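Local coordinates for protein deoxyhypusine hydroxylase (Homo sapiens, PDB 4D50) that catalyses the iron-dependent hydroxylation of deoxyhypusine on translation factor eIF5A, the second step in making hypusine, at residues L26-R31 against E279-M284; H245-E249 against E276-V280; D153-P157 against F178-R182; L166-L170 against A183-L187. All blocks are in the same frame, centred on the assembly; numbering follows the deposited sequence.

The four contacts illustrate how a helical-repeat enzyme varies its chemistry from place to place. Contacts 2, 3 and 4 are buried, whereas contact 1 lies at the surface. Contacts 1 and 2 share helix 272-289: contact 1 sets it against helix 26-39, near the start of the chain, while contact 2 uses Ser277 of the same helix to meet an iron ligand. Contacts 3 and 4 both use helix 177-190, with centres about 9 Å apart, and lie across the chain's centre from contact 1, whose long loop encloses both. The chemistry differs with the setting: mixed packing and bridging water in contact 1, a second-shell bond to an iron ligand in contact 2, arginine-to-carbonyl bonds in contact 3, and aliphatic interlocking in contact 4.

Contact 1 (L26-R31 against E279-M284); sequences LQARFR and EVALDM. With GAI (guanidine), chain F.
Val280 meets two neighbours from helix 26-39 through a single branch. Its CG2 lies 3.9 Å from Leu26 CD2 and also sits over one face of the Phe30 ring, offset toward the rim. Farther along, Met284 reaches across: its chain, bent at chi2 (-61°), sends CE to within 3.9 Å of Gln27 CB and 4.1 Å of Phe30 CB. Arg31 comes from the opposite direction, placing one guanidinium face against the thioether, with Met284 SD 3.5 Å from Arg31 CZ. Gln27 crosses Asp283 at about a right angle, its CB 3.7 Å from Asp283 OD2. At the other end, a water accepts from Leu26 N (2.9 Å) and donates to Glu279 OE2.

Outward of this shell lies a bound guanidine, whose N1 donates to Asp283 OD1 at 2.7 Å and whose N3 donates weakly both to that oxygen and to Glu279 O. Phe30 also rests on helix 57-70, which carries the iron ligand His61. The two segments cross at -79°. Apolar branches, a thioether against a guanidinium face and one water do the joining, while the carboxylate of Asp283 probably balances the charge of the bound guanidine.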
loop_
_atom_site.group_PDB
_atom_site.type_symbol
_atom_site.label_atom_id
_atom_site.label_comp_id
_atom_site.label_asym_id
_atom_site.label_seq_id
_atom_site.Cartn_x
_atom_site.Cartn_y
_atom_site.Cartn_z
ATOM N N LEU A 26 -0.334 18.805 1.449
ATOM C CA LEU A 26 -0.112 17.376 1.323
ATOM C C LEU A 26 -0.861 16.770 0.126
ATOM O O LEU A 26 -0.335 15.876 -0.597
ATOM C CB LEU A 26 -0.547 16.694 2.626
ATOM C CG LEU A 26 0.026 15.305 2.912
ATOM C CD1 LEU A 26 1.558 15.348 2.828
ATOM C CD2 LEU A 26 -0.439 14.805 4.288
ATOM N N GLN A 27 -2.080 17.211 -0.138
ATOM C CA GLN A 27 -2.848 16.600 -1.195
ATOM C C GLN A 27 -2.184 16.888 -2.553
ATOM O O GLN A 27 -2.230 16.052 -3.448
ATOM C CB GLN A 27 -4.305 17.074 -1.175
ATOM C CG GLN A 27 -4.501 18.550 -1.556
ATOM C CD GLN A 27 -5.839 18.811 -2.244
ATOM O OE1 GLN A 27 -6.577 19.705 -1.855
ATOM N NE2 GLN A 27 -6.141 18.036 -3.280
ATOM N N ALA A 28 -1.549 18.039 -2.677
ATOM C CA ALA A 28 -0.817 18.465 -3.876
ATOM C C ALA A 28 0.456 17.668 -4.102
ATOM O O ALA A 28 0.804 17.326 -5.218
ATOM C CB ALA A 28 -0.461 19.933 -3.779
ATOM N N ARG A 29 1.128 17.338 -3.019
ATOM C CA ARG A 29 2.282 16.498 -3.117
ATOM C C ARG A 29 1.858 15.064 -3.402
ATOM O O ARG A 29 2.557 14.370 -4.129
ATOM C CB ARG A 29 3.079 16.603 -1.847
ATOM C CG ARG A 29 3.501 18.060 -1.453
ATOM C CD ARG A 29 4.169 18.082 -0.100
ATOM N NE ARG A 29 5.505 17.544 -0.153
ATOM C CZ ARG A 29 6.293 17.282 0.861
ATOM N NH1 ARG A 29 5.912 17.540 2.110
ATOM N NH2 ARG A 29 7.507 16.805 0.674
ATOM N N PHE A 30 0.679 14.607 -2.935
ATOM C CA PHE A 30 0.205 13.252 -3.342
ATOM C C PHE A 30 -0.115 13.165 -4.781
ATOM O O PHE A 30 0.217 12.204 -5.476
ATOM C CB PHE A 30 -1.023 12.801 -2.515
ATOM C CG PHE A 30 -0.646 12.071 -1.279
ATOM C CD1 PHE A 30 0.003 12.732 -0.261
ATOM C CD2 PHE A 30 -0.907 10.716 -1.152
ATOM C CE1 PHE A 30 0.371 12.071 0.890
ATOM C CE2 PHE A 30 -0.500 10.048 -0.023
ATOM C CZ PHE A 30 0.130 10.730 1.006
ATOM N N ARG A 31 -0.741 14.215 -5.276
ATOM C CA ARG A 31 -1.087 14.310 -6.674
ATOM C C ARG A 31 0.151 14.278 -7.498
ATOM O O ARG A 31 0.178 13.565 -8.500
ATOM C CB ARG A 31 -1.820 15.624 -6.990
ATOM C CG ARG A 31 -3.267 15.545 -6.686
ATOM C CD ARG A 31 -3.930 16.919 -6.840
ATOM N NE ARG A 31 -5.152 16.907 -6.052
ATOM C CZ ARG A 31 -6.238 16.205 -6.382
ATOM N NH1 ARG A 31 -6.294 15.511 -7.524
ATOM N NH2 ARG A 31 -7.288 16.210 -5.575
ATOM N N GLU A 279 -7.269 13.906 6.073
ATOM C CA GLU A 279 -7.026 15.098 5.260
ATOM C C GLU A 279 -6.959 14.912 3.766
ATOM O O GLU A 279 -7.722 15.524 3.013
ATOM C CB GLU A 279 -5.742 15.794 5.730
ATOM C CG GLU A 279 -5.349 17.028 4.859
ATOM C CD GLU A 279 -4.022 17.669 5.233
ATOM O OE1 GLU A 279 -3.423 17.322 6.258
ATOM O OE2 GLU A 279 -3.535 18.524 4.466
ATOM N N VAL A 280 -6.081 14.019 3.340
ATOM C CA VAL A 280 -5.919 13.690 1.964
ATOM C C VAL A 280 -7.226 13.113 1.395
ATOM O O VAL A 280 -7.634 13.517 0.297
ATOM C CB VAL A 280 -4.699 12.753 1.764
ATOM C CG1 VAL A 280 -4.615 12.234 0.338
ATOM C CG2 VAL A 280 -3.427 13.535 2.116
ATOM N N ALA A 281 -7.889 12.216 2.135
ATOM C CA ALA A 281 -9.133 11.574 1.659
ATOM C C ALA A 281 -10.232 12.632 1.461
ATOM O O ALA A 281 -10.888 12.662 0.381
ATOM C CB ALA A 281 -9.598 10.468 2.610
ATOM N N LEU A 282 -10.371 13.503 2.455
ATOM C CA LEU A 282 -11.371 14.576 2.363
ATOM C C LEU A 282 -11.024 15.545 1.259
ATOM O O LEU A 282 -11.912 15.961 0.540
ATOM C CB LEU A 282 -11.536 15.270 3.698
ATOM C CG LEU A 282 -12.165 14.393 4.806
ATOM C CD1 LEU A 282 -11.970 14.973 6.184
ATOM C CD2 LEU A 282 -13.640 14.030 4.573
ATOM N N ASP A 283 -9.742 15.921 1.122
ATOM C CA ASP A 283 -9.309 16.813 0.060
ATOM C C ASP A 283 -9.566 16.240 -1.300
ATOM O O ASP A 283 -9.935 16.979 -2.188
ATOM C CB ASP A 283 -7.830 17.228 0.168
ATOM C CG ASP A 283 -7.552 18.206 1.326
ATOM O OD1 ASP A 283 -8.454 18.708 2.000
ATOM O OD2 ASP A 283 -6.367 18.394 1.635
ATOM N N MET A 284 -9.465 14.923 -1.455
ATOM C CA MET A 284 -9.718 14.340 -2.778
ATOM C C MET A 284 -11.195 14.405 -3.109
ATOM O O MET A 284 -11.577 14.617 -4.248
ATOM C CB MET A 284 -9.170 12.923 -2.878
ATOM C CG MET A 284 -7.658 12.882 -2.660
ATOM S SD MET A 284 -6.675 13.821 -3.830
ATOM C CE MET A 284 -5.001 13.785 -3.132
HETATM C C GAI F . -10.572 18.463 4.147
HETATM N N1 GAI F . -10.941 18.677 2.950
HETATM N N2 GAI F . -11.425 18.724 5.106
HETATM N N3 GAI F . -9.385 17.954 4.478
HETATM O O HOH W 1 -1.104 20.022 3.952
#

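Contact 2 (H245-E249 against E276-V280); sequences HECAE and ESCEV. With FE (Fe (III) ion), chain D; PER (peroxide ion), chain E; GAI (guanidine), chain F.
Ser277 OG is gripped by two groups: His245 ND1 donates to it at 2.7 Å, and the hydroxyl is hydrogen-bonded to Val273 O one helical turn back. The contact belongs to the dinuclear iron centre of a HEAT-repeat fold, in which His245 is an iron ligand and Ser277 lies in its second shell. The N-H...O angle at the histidine is 165°, and OG lies near the imidazole plane, 14° out of it, so the serine meets the ring at its edge. OG stands beside the backbone N of Ser277 (chi1 -68°), the position that lets it reach back to Val273 O while still meeting the imidazole. Together with the iron bond at NE2, this bond probably limits rotation of the ring.

Segments 245-249 and 276-280 run almost parallel, their axes 8.7 Å apart. Small side chains meet here, consistent with the close spacing: Ala248 CB lies 4.0 Å from Ser277 CB and 4.3 Å from Cys278 SG. Leu58 of helix 57-70 touches both His245 and Ser277.

His245 NE2 binds the iron(III) ion at 2.2 Å. Glu246 OE1 binds it at 2.1 Å, and His61 supplies the remaining protein ligand. Two waters and the peroxide share the same metal; the peroxide pocket also includes His94, Glu95 and His212, the ligands of the second iron. Peroxide O2 lies 2.2 Å from the first iron, and one metal-bound water donates to Glu246 OE2 at 2.7 Å.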
loop_
_atom_site.group_PDB
_atom_site.type_symbol
_atom_site.label_atom_id
_atom_site.label_comp_id
_atom_site.label_asym_id
_atom_site.label_seq_id
_atom_site.Cartn_x
_atom_site.Cartn_y
_atom_site.Cartn_z
ATOM N N HIS A 245 -4.758 4.020 9.691
ATOM C CA HIS A 245 -4.494 4.775 8.417
ATOM C C HIS A 245 -5.000 4.064 7.165
ATOM O O HIS A 245 -5.621 4.697 6.287
ATOM C CB HIS A 245 -3.018 5.138 8.269
ATOM C CG HIS A 245 -2.453 4.753 6.958
ATOM N ND1 HIS A 245 -2.666 5.515 5.829
ATOM C CD2 HIS A 245 -1.622 3.749 6.596
ATOM C CE1 HIS A 245 -2.078 4.930 4.806
ATOM N NE2 HIS A 245 -1.367 3.911 5.254
ATOM N N GLU A 246 -4.793 2.732 7.065
ATOM C CA GLU A 246 -5.200 2.020 5.897
ATOM C C GLU A 246 -6.729 1.984 5.772
ATOM O O GLU A 246 -7.260 2.119 4.663
ATOM C CB GLU A 246 -4.572 0.599 5.921
ATOM C CG GLU A 246 -4.218 0.076 4.555
ATOM C CD GLU A 246 -3.191 0.912 3.854
ATOM O OE1 GLU A 246 -2.094 1.113 4.369
ATOM O OE2 GLU A 246 -3.537 1.396 2.760
ATOM N N CYS A 247 -7.381 1.854 6.917
ATOM C CA CYS A 247 -8.851 1.887 7.048
ATOM C C CYS A 247 -9.392 3.261 6.632
ATOM O O CYS A 247 -10.335 3.353 5.876
ATOM C CB CYS A 247 -9.287 1.461 8.434
ATOM S SG CYS A 247 -9.083 -0.311 8.679
ATOM N N ALA A 248 -8.686 4.326 7.021
ATOM C CA ALA A 248 -9.079 5.652 6.648
ATOM C C ALA A 248 -8.959 5.835 5.107
ATOM O O ALA A 248 -9.849 6.410 4.435
ATOM C CB ALA A 248 -8.206 6.652 7.362
ATOM N N GLU A 249 -7.839 5.378 4.536
ATOM C CA GLU A 249 -7.656 5.417 3.095
ATOM C C GLU A 249 -8.750 4.668 2.387
ATOM O O GLU A 249 -9.236 5.152 1.376
ATOM C CB GLU A 249 -6.314 4.815 2.675
ATOM C CG GLU A 249 -5.126 5.739 2.714
ATOM C CD GLU A 249 -4.093 5.468 1.584
ATOM O OE1 GLU A 249 -4.300 4.732 0.584
ATOM O OE2 GLU A 249 -3.020 6.036 1.709
ATOM N N GLU A 276 -3.395 12.709 8.703
ATOM C CA GLU A 276 -3.049 13.031 7.318
ATOM C C GLU A 276 -3.770 12.183 6.332
ATOM O O GLU A 276 -4.147 12.695 5.263
ATOM C CB GLU A 276 -1.551 12.894 7.132
ATOM C CG GLU A 276 -0.802 13.991 7.811
ATOM C CD GLU A 276 0.720 13.896 7.641
ATOM O OE1 GLU A 276 1.321 12.904 7.091
ATOM O OE2 GLU A 276 1.331 14.910 8.101
ATOM N N SER A 277 -4.014 10.923 6.674
ATOM C CA SER A 277 -4.865 10.094 5.783
ATOM C C SER A 277 -6.257 10.671 5.636
ATOM O O SER A 277 -6.798 10.740 4.518
ATOM C CB SER A 277 -4.966 8.598 6.166
ATOM O OG SER A 277 -3.706 8.038 5.936
ATOM N N CYS A 278 -6.846 11.149 6.766
ATOM C CA CYS A 278 -8.187 11.729 6.697
ATOM C C CYS A 278 -8.253 13.039 5.871
ATOM O O CYS A 278 -9.171 13.248 5.064
ATOM C CB CYS A 278 -8.743 11.941 8.140
ATOM S SG CYS A 278 -9.038 10.493 9.097
ATOM N N GLU A 279 -7.269 13.906 6.073
ATOM C CA GLU A 279 -7.026 15.098 5.260
ATOM C C GLU A 279 -6.959 14.912 3.766
ATOM O O GLU A 279 -7.722 15.524 3.013
ATOM C CB GLU A 279 -5.742 15.794 5.730
ATOM C CG GLU A 279 -5.349 17.028 4.859
ATOM C CD GLU A 279 -4.022 17.669 5.233
ATOM O OE1 GLU A 279 -3.423 17.322 6.258
ATOM O OE2 GLU A 279 -3.535 18.524 4.466
ATOM N N VAL A 280 -6.081 14.019 3.340
ATOM C CA VAL A 280 -5.919 13.690 1.964
ATOM C C VAL A 280 -7.226 13.113 1.395
ATOM O O VAL A 280 -7.634 13.517 0.297
ATOM C CB VAL A 280 -4.699 12.753 1.764
ATOM C CG1 VAL A 280 -4.615 12.234 0.338
ATOM C CG2 VAL A 280 -3.427 13.535 2.116
HETATM FE FE FE D . -0.399 2.317 4.082
HETATM O O1 PER E . 1.598 0.818 5.284
HETATM O O2 PER E . 0.429 1.569 5.956
HETATM C C GAI F . -10.572 18.463 4.147
HETATM N N1 GAI F . -10.941 18.677 2.950
HETATM N N2 GAI F . -11.425 18.724 5.106
HETATM N N3 GAI F . -9.385 17.954 4.478
HETATM O O HOH W 2 -1.375 2.951 2.263
HETATM O O HOH W 3 0.290 0.472 2.745
#

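Contact 3 (D153-P157 against F178-R182); sequences DPAPP and FERYR
The proline-rich connection between helices 121-140 and 163-171 folds back along the start of the third HEAT-like repeat, where Arg182 grips two successive carbonyls, those of Pro156 and Pro157. Arg182 NH2 donates to Pro157 O at 2.9 Å, almost straight at 174° and in the guanidinium plane. The bond from NE to Pro156 O is longer, 3.1 Å, and more bent, 140°. Both donors approach from above the carbonyl planes. A bend in the arginine chain at chi3 (59°) turns the head group toward these oxygens, while Pro156 CG covers one guanidinium face, 3.7 Å from Arg182 NE.

Beside this polar grip, the aromatic residues receive the loop. Ala155 CB points in between Phe178 and Tyr181, 3.5 Å from Phe178 CE1 and 3.9 Å from Tyr181 CB. Pro156 CD comes to 3.7 Å from Phe178 CZ, and Pro154 CG meets the edge of the tyrosine ring, 4.0 Å from CD2 of Tyr181.

Among the surrounding helices, 121-140 contributes Trp136, which touches both Pro156 and Arg182. Helix 208-221, bearing the iron ligand His212, packs on Pro154 and Tyr181 through Glu213, with Leu209 also on Tyr181, leaving the loop wedged between helices.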
loop_
_atom_site.group_PDB
_atom_site.type_symbol
_atom_site.label_atom_id
_atom_site.label_comp_id
_atom_site.label_asym_id
_atom_site.label_seq_id
_atom_site.Cartn_x
_atom_site.Cartn_y
_atom_site.Cartn_z
ATOM N N ASP A 153 0.496 -6.968 -6.373
ATOM C CA ASP A 153 0.129 -7.382 -5.020
ATOM C C ASP A 153 1.234 -8.160 -4.374
ATOM O O ASP A 153 2.089 -8.763 -5.077
ATOM C CB ASP A 153 -1.151 -8.249 -5.074
ATOM C CG ASP A 153 -2.362 -7.500 -5.662
ATOM O OD1 ASP A 153 -2.427 -6.214 -5.525
ATOM O OD2 ASP A 153 -3.182 -8.158 -6.295
ATOM N N PRO A 154 1.262 -8.223 -3.040
ATOM C CA PRO A 154 2.327 -8.972 -2.404
ATOM C C PRO A 154 2.229 -10.467 -2.509
ATOM O O PRO A 154 3.161 -11.102 -2.102
ATOM C CB PRO A 154 2.188 -8.602 -0.919
ATOM C CG PRO A 154 0.857 -7.942 -0.799
ATOM C CD PRO A 154 0.614 -7.307 -2.079
ATOM N N ALA A 155 1.091 -10.989 -2.952
ATOM C CA ALA A 155 0.859 -12.406 -3.152
ATOM C C ALA A 155 -0.138 -12.611 -4.222
ATOM O O ALA A 155 -0.993 -11.824 -4.398
ATOM C CB ALA A 155 0.436 -13.164 -1.915
ATOM N N PRO A 156 0.058 -13.699 -5.013
ATOM C CA PRO A 156 -0.855 -14.006 -6.103
ATOM C C PRO A 156 -2.127 -14.624 -5.534
ATOM O O PRO A 156 -2.089 -15.181 -4.482
ATOM C CB PRO A 156 -0.108 -15.082 -6.902
ATOM C CG PRO A 156 0.753 -15.751 -5.866
ATOM C CD PRO A 156 1.200 -14.620 -4.984
ATOM N N PRO A 157 -3.239 -14.445 -6.203
ATOM C CA PRO A 157 -4.496 -14.928 -5.607
ATOM C C PRO A 157 -4.509 -16.435 -5.515
ATOM O O PRO A 157 -3.908 -17.100 -6.392
ATOM C CB PRO A 157 -5.560 -14.445 -6.594
ATOM C CG PRO A 157 -4.882 -14.307 -7.893
ATOM C CD PRO A 157 -3.450 -13.903 -7.556
ATOM N N PHE A 178 1.736 -16.141 3.953
ATOM C CA PHE A 178 1.634 -16.025 2.519
ATOM C C PHE A 178 0.385 -16.671 2.015
ATOM O O PHE A 178 -0.277 -16.113 1.124
ATOM C CB PHE A 178 2.852 -16.666 1.845
ATOM C CG PHE A 178 2.943 -16.424 0.377
ATOM C CD1 PHE A 178 3.291 -15.190 -0.108
ATOM C CD2 PHE A 178 2.767 -17.477 -0.520
ATOM C CE1 PHE A 178 3.435 -14.987 -1.459
ATOM C CE2 PHE A 178 2.977 -17.292 -1.848
ATOM C CZ PHE A 178 3.326 -16.045 -2.327
ATOM N N GLU A 179 0.043 -17.823 2.576
ATOM C CA GLU A 179 -1.133 -18.551 2.092
ATOM C C GLU A 179 -2.413 -17.744 2.450
ATOM O O GLU A 179 -3.392 -17.711 1.671
ATOM C CB GLU A 179 -1.147 -19.936 2.706
ATOM C CG GLU A 179 -0.390 -21.024 1.972
ATOM C CD GLU A 179 1.134 -20.869 1.887
ATOM O OE1 GLU A 179 1.731 -19.997 2.566
ATOM O OE2 GLU A 179 1.739 -21.659 1.111
ATOM N N ARG A 180 -2.374 -17.092 3.610
ATOM C CA ARG A 180 -3.471 -16.289 4.079
ATOM C C ARG A 180 -3.636 -15.102 3.144
ATOM O O ARG A 180 -4.771 -14.701 2.889
ATOM C CB ARG A 180 -3.279 -15.825 5.533
ATOM C CG ARG A 180 -3.086 -16.994 6.431
ATOM C CD ARG A 180 -2.966 -16.568 7.878
ATOM N NE ARG A 180 -4.164 -15.924 8.408
ATOM C CZ ARG A 180 -4.200 -15.292 9.595
ATOM N NH1 ARG A 180 -3.117 -15.269 10.409
ATOM N NH2 ARG A 180 -5.303 -14.731 10.052
ATOM N N TYR A 181 -2.538 -14.475 2.759
ATOM C CA TYR A 181 -2.586 -13.370 1.797
ATOM C C TYR A 181 -3.115 -13.818 0.464
ATOM O O TYR A 181 -3.842 -13.101 -0.265
ATOM C CB TYR A 181 -1.197 -12.734 1.620
ATOM C CG TYR A 181 -0.874 -11.598 2.550
ATOM C CD1 TYR A 181 -0.941 -11.761 3.930
ATOM C CD2 TYR A 181 -0.356 -10.439 2.070
ATOM C CE1 TYR A 181 -0.666 -10.730 4.795
ATOM C CE2 TYR A 181 -0.068 -9.391 2.949
ATOM C CZ TYR A 181 -0.221 -9.552 4.298
ATOM O OH TYR A 181 0.124 -8.519 5.195
ATOM N N ARG A 182 -2.771 -15.046 0.055
ATOM C CA ARG A 182 -3.306 -15.490 -1.238
ATOM C C ARG A 182 -4.861 -15.583 -1.212
ATOM O O ARG A 182 -5.540 -15.282 -2.181
ATOM C CB ARG A 182 -2.676 -16.892 -1.581
ATOM C CG ARG A 182 -1.218 -16.817 -1.912
ATOM C CD ARG A 182 -0.720 -18.005 -2.737
ATOM N NE ARG A 182 -1.423 -18.138 -3.996
ATOM C CZ ARG A 182 -1.286 -19.201 -4.788
ATOM N NH1 ARG A 182 -0.489 -20.202 -4.411
ATOM N NH2 ARG A 182 -1.997 -19.289 -5.885
#

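Contact 4 (L166-L170 against A183-L187); sequences LREAL and AMFAL
Leu166, Ala169 and Leu170 pack against Ala183, Met184, Ala186 and Leu187 with no flat group at the interface: no ring face or edge takes part, and leucine methyls meet alanine and other beta carbons. Leu166 works with two parts of its side chain. CD2 rests on Ala186 CB at 3.6 Å, and CB meets Leu187 CD2 at the same distance, 3.6 Å. Leu170 adds a second pair of contacts, with CD1 3.6 Å from Met184 CB and CD2 3.9 Å from Leu187 CD1. Its CG is anti to the backbone N (chi1 177°), which carries the two methyls across to Met184 and Leu187.

The backbones come nearest at Leu166 and Ala183, where Ala183 CB sits 3.7 Å from Leu166 O and 3.8 Å from Ala169 CB. The axes of the two segments pass 8.9 Å apart. At the margin, Arg167 turns to Glu201 for a salt bridge.

Helix 193-201 extends the apolar layer, packing Leu199 on both Met184 and Leu187. The antiparallel crossing of neighbouring helices, -143° between these segments, joined by a short connection and sealed by leucine, alanine and methionine, is the packing expected of a HEAT-like alpha-solenoid.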
loop_
_atom_site.group_PDB
_atom_site.type_symbol
_atom_site.label_atom_id
_atom_site.label_comp_id
_atom_site.label_asym_id
_atom_site.label_seq_id
_atom_site.Cartn_x
_atom_site.Cartn_y
_atom_site.Cartn_z
ATOM N N LEU A 166 -12.268 -19.877 1.033
ATOM C CA LEU A 166 -11.294 -18.749 1.121
ATOM C C LEU A 166 -11.320 -18.051 2.495
ATOM O O LEU A 166 -10.261 -17.690 3.079
ATOM C CB LEU A 166 -11.560 -17.728 0.007
ATOM C CG LEU A 166 -11.274 -18.207 -1.417
ATOM C CD1 LEU A 166 -11.809 -17.271 -2.439
ATOM C CD2 LEU A 166 -9.789 -18.442 -1.618
ATOM N N ARG A 167 -12.523 -17.868 3.023
ATOM C CA ARG A 167 -12.695 -17.214 4.327
ATOM C C ARG A 167 -12.022 -18.063 5.380
ATOM O O ARG A 167 -11.330 -17.596 6.238
ATOM C CB ARG A 167 -14.168 -17.022 4.632
ATOM C CG ARG A 167 -14.453 -16.534 6.038
ATOM C CD ARG A 167 -15.957 -16.639 6.298
ATOM N NE ARG A 167 -16.170 -16.404 7.717
ATOM C CZ ARG A 167 -15.901 -17.295 8.690
ATOM N NH1 ARG A 167 -15.396 -18.519 8.441
ATOM N NH2 ARG A 167 -16.104 -16.934 9.950
ATOM N N GLU A 168 -12.200 -19.371 5.281
ATOM C CA GLU A 168 -11.541 -20.201 6.282
ATOM C C GLU A 168 -10.054 -20.072 6.280
ATOM O O GLU A 168 -9.413 -19.996 7.349
ATOM C CB GLU A 168 -11.938 -21.678 6.101
ATOM C CG GLU A 168 -13.371 -21.964 6.472
ATOM C CD GLU A 168 -13.669 -23.467 6.438
ATOM O OE1 GLU A 168 -12.736 -24.259 6.103
ATOM O OE2 GLU A 168 -14.851 -23.857 6.679
ATOM N N ALA A 169 -9.492 -20.039 5.081
ATOM C CA ALA A 169 -8.052 -19.926 4.904
ATOM C C ALA A 169 -7.541 -18.599 5.438
ATOM O O ALA A 169 -6.587 -18.544 6.188
ATOM C CB ALA A 169 -7.690 -20.070 3.447
ATOM N N LEU A 170 -8.245 -17.539 5.085
ATOM C CA LEU A 170 -7.891 -16.161 5.546
ATOM C C LEU A 170 -7.761 -15.999 7.067
ATOM O O LEU A 170 -6.829 -15.335 7.546
ATOM C CB LEU A 170 -8.968 -15.157 5.003
ATOM C CG LEU A 170 -8.840 -13.701 5.416
ATOM C CD1 LEU A 170 -7.745 -13.072 4.587
ATOM C CD2 LEU A 170 -10.138 -12.885 5.382
ATOM N N ALA A 183 -5.395 -15.995 -0.076
ATOM C CA ALA A 183 -6.833 -16.201 0.106
ATOM C C ALA A 183 -7.470 -14.800 0.183
ATOM O O ALA A 183 -8.521 -14.589 -0.371
ATOM C CB ALA A 183 -7.067 -16.937 1.391
ATOM N N MET A 184 -6.737 -13.863 0.711
ATOM C CA MET A 184 -7.182 -12.458 0.860
ATOM C C MET A 184 -7.354 -11.841 -0.557
ATOM O O MET A 184 -8.387 -11.237 -0.862
ATOM C CB MET A 184 -6.185 -11.603 1.661
ATOM C CG MET A 184 -6.752 -10.270 2.117
ATOM S SD MET A 184 -5.366 -9.237 2.741
ATOM C CE MET A 184 -4.847 -10.109 4.173
ATOM N N PHE A 185 -6.365 -12.011 -1.439
ATOM C CA PHE A 185 -6.475 -11.485 -2.784
ATOM C C PHE A 185 -7.481 -12.220 -3.585
ATOM O O PHE A 185 -8.188 -11.586 -4.400
ATOM C CB PHE A 185 -5.102 -11.383 -3.481
ATOM C CG PHE A 185 -4.257 -10.366 -2.841
ATOM C CD1 PHE A 185 -4.592 -9.019 -2.940
ATOM C CD2 PHE A 185 -3.176 -10.743 -2.063
ATOM C CE1 PHE A 185 -3.870 -8.056 -2.263
ATOM C CE2 PHE A 185 -2.514 -9.760 -1.331
ATOM C CZ PHE A 185 -2.916 -8.457 -1.410
ATOM N N ALA A 186 -7.639 -13.545 -3.372
ATOM C CA ALA A 186 -8.747 -14.267 -4.042
ATOM C C ALA A 186 -10.133 -13.793 -3.618
ATOM O O ALA A 186 -11.025 -13.716 -4.441
ATOM C CB ALA A 186 -8.644 -15.762 -3.795
ATOM N N LEU A 187 -10.253 -13.367 -2.401
ATOM C CA LEU A 187 -11.556 -12.837 -1.839
ATOM C C LEU A 187 -11.880 -11.539 -2.511
ATOM O O LEU A 187 -12.976 -11.339 -2.932
ATOM C CB LEU A 187 -11.491 -12.731 -0.342
ATOM C CG LEU A 187 -11.727 -14.050 0.393
ATOM C CD1 LEU A 187 -11.211 -13.979 1.815
ATOM C CD2 LEU A 187 -13.156 -14.462 0.331
#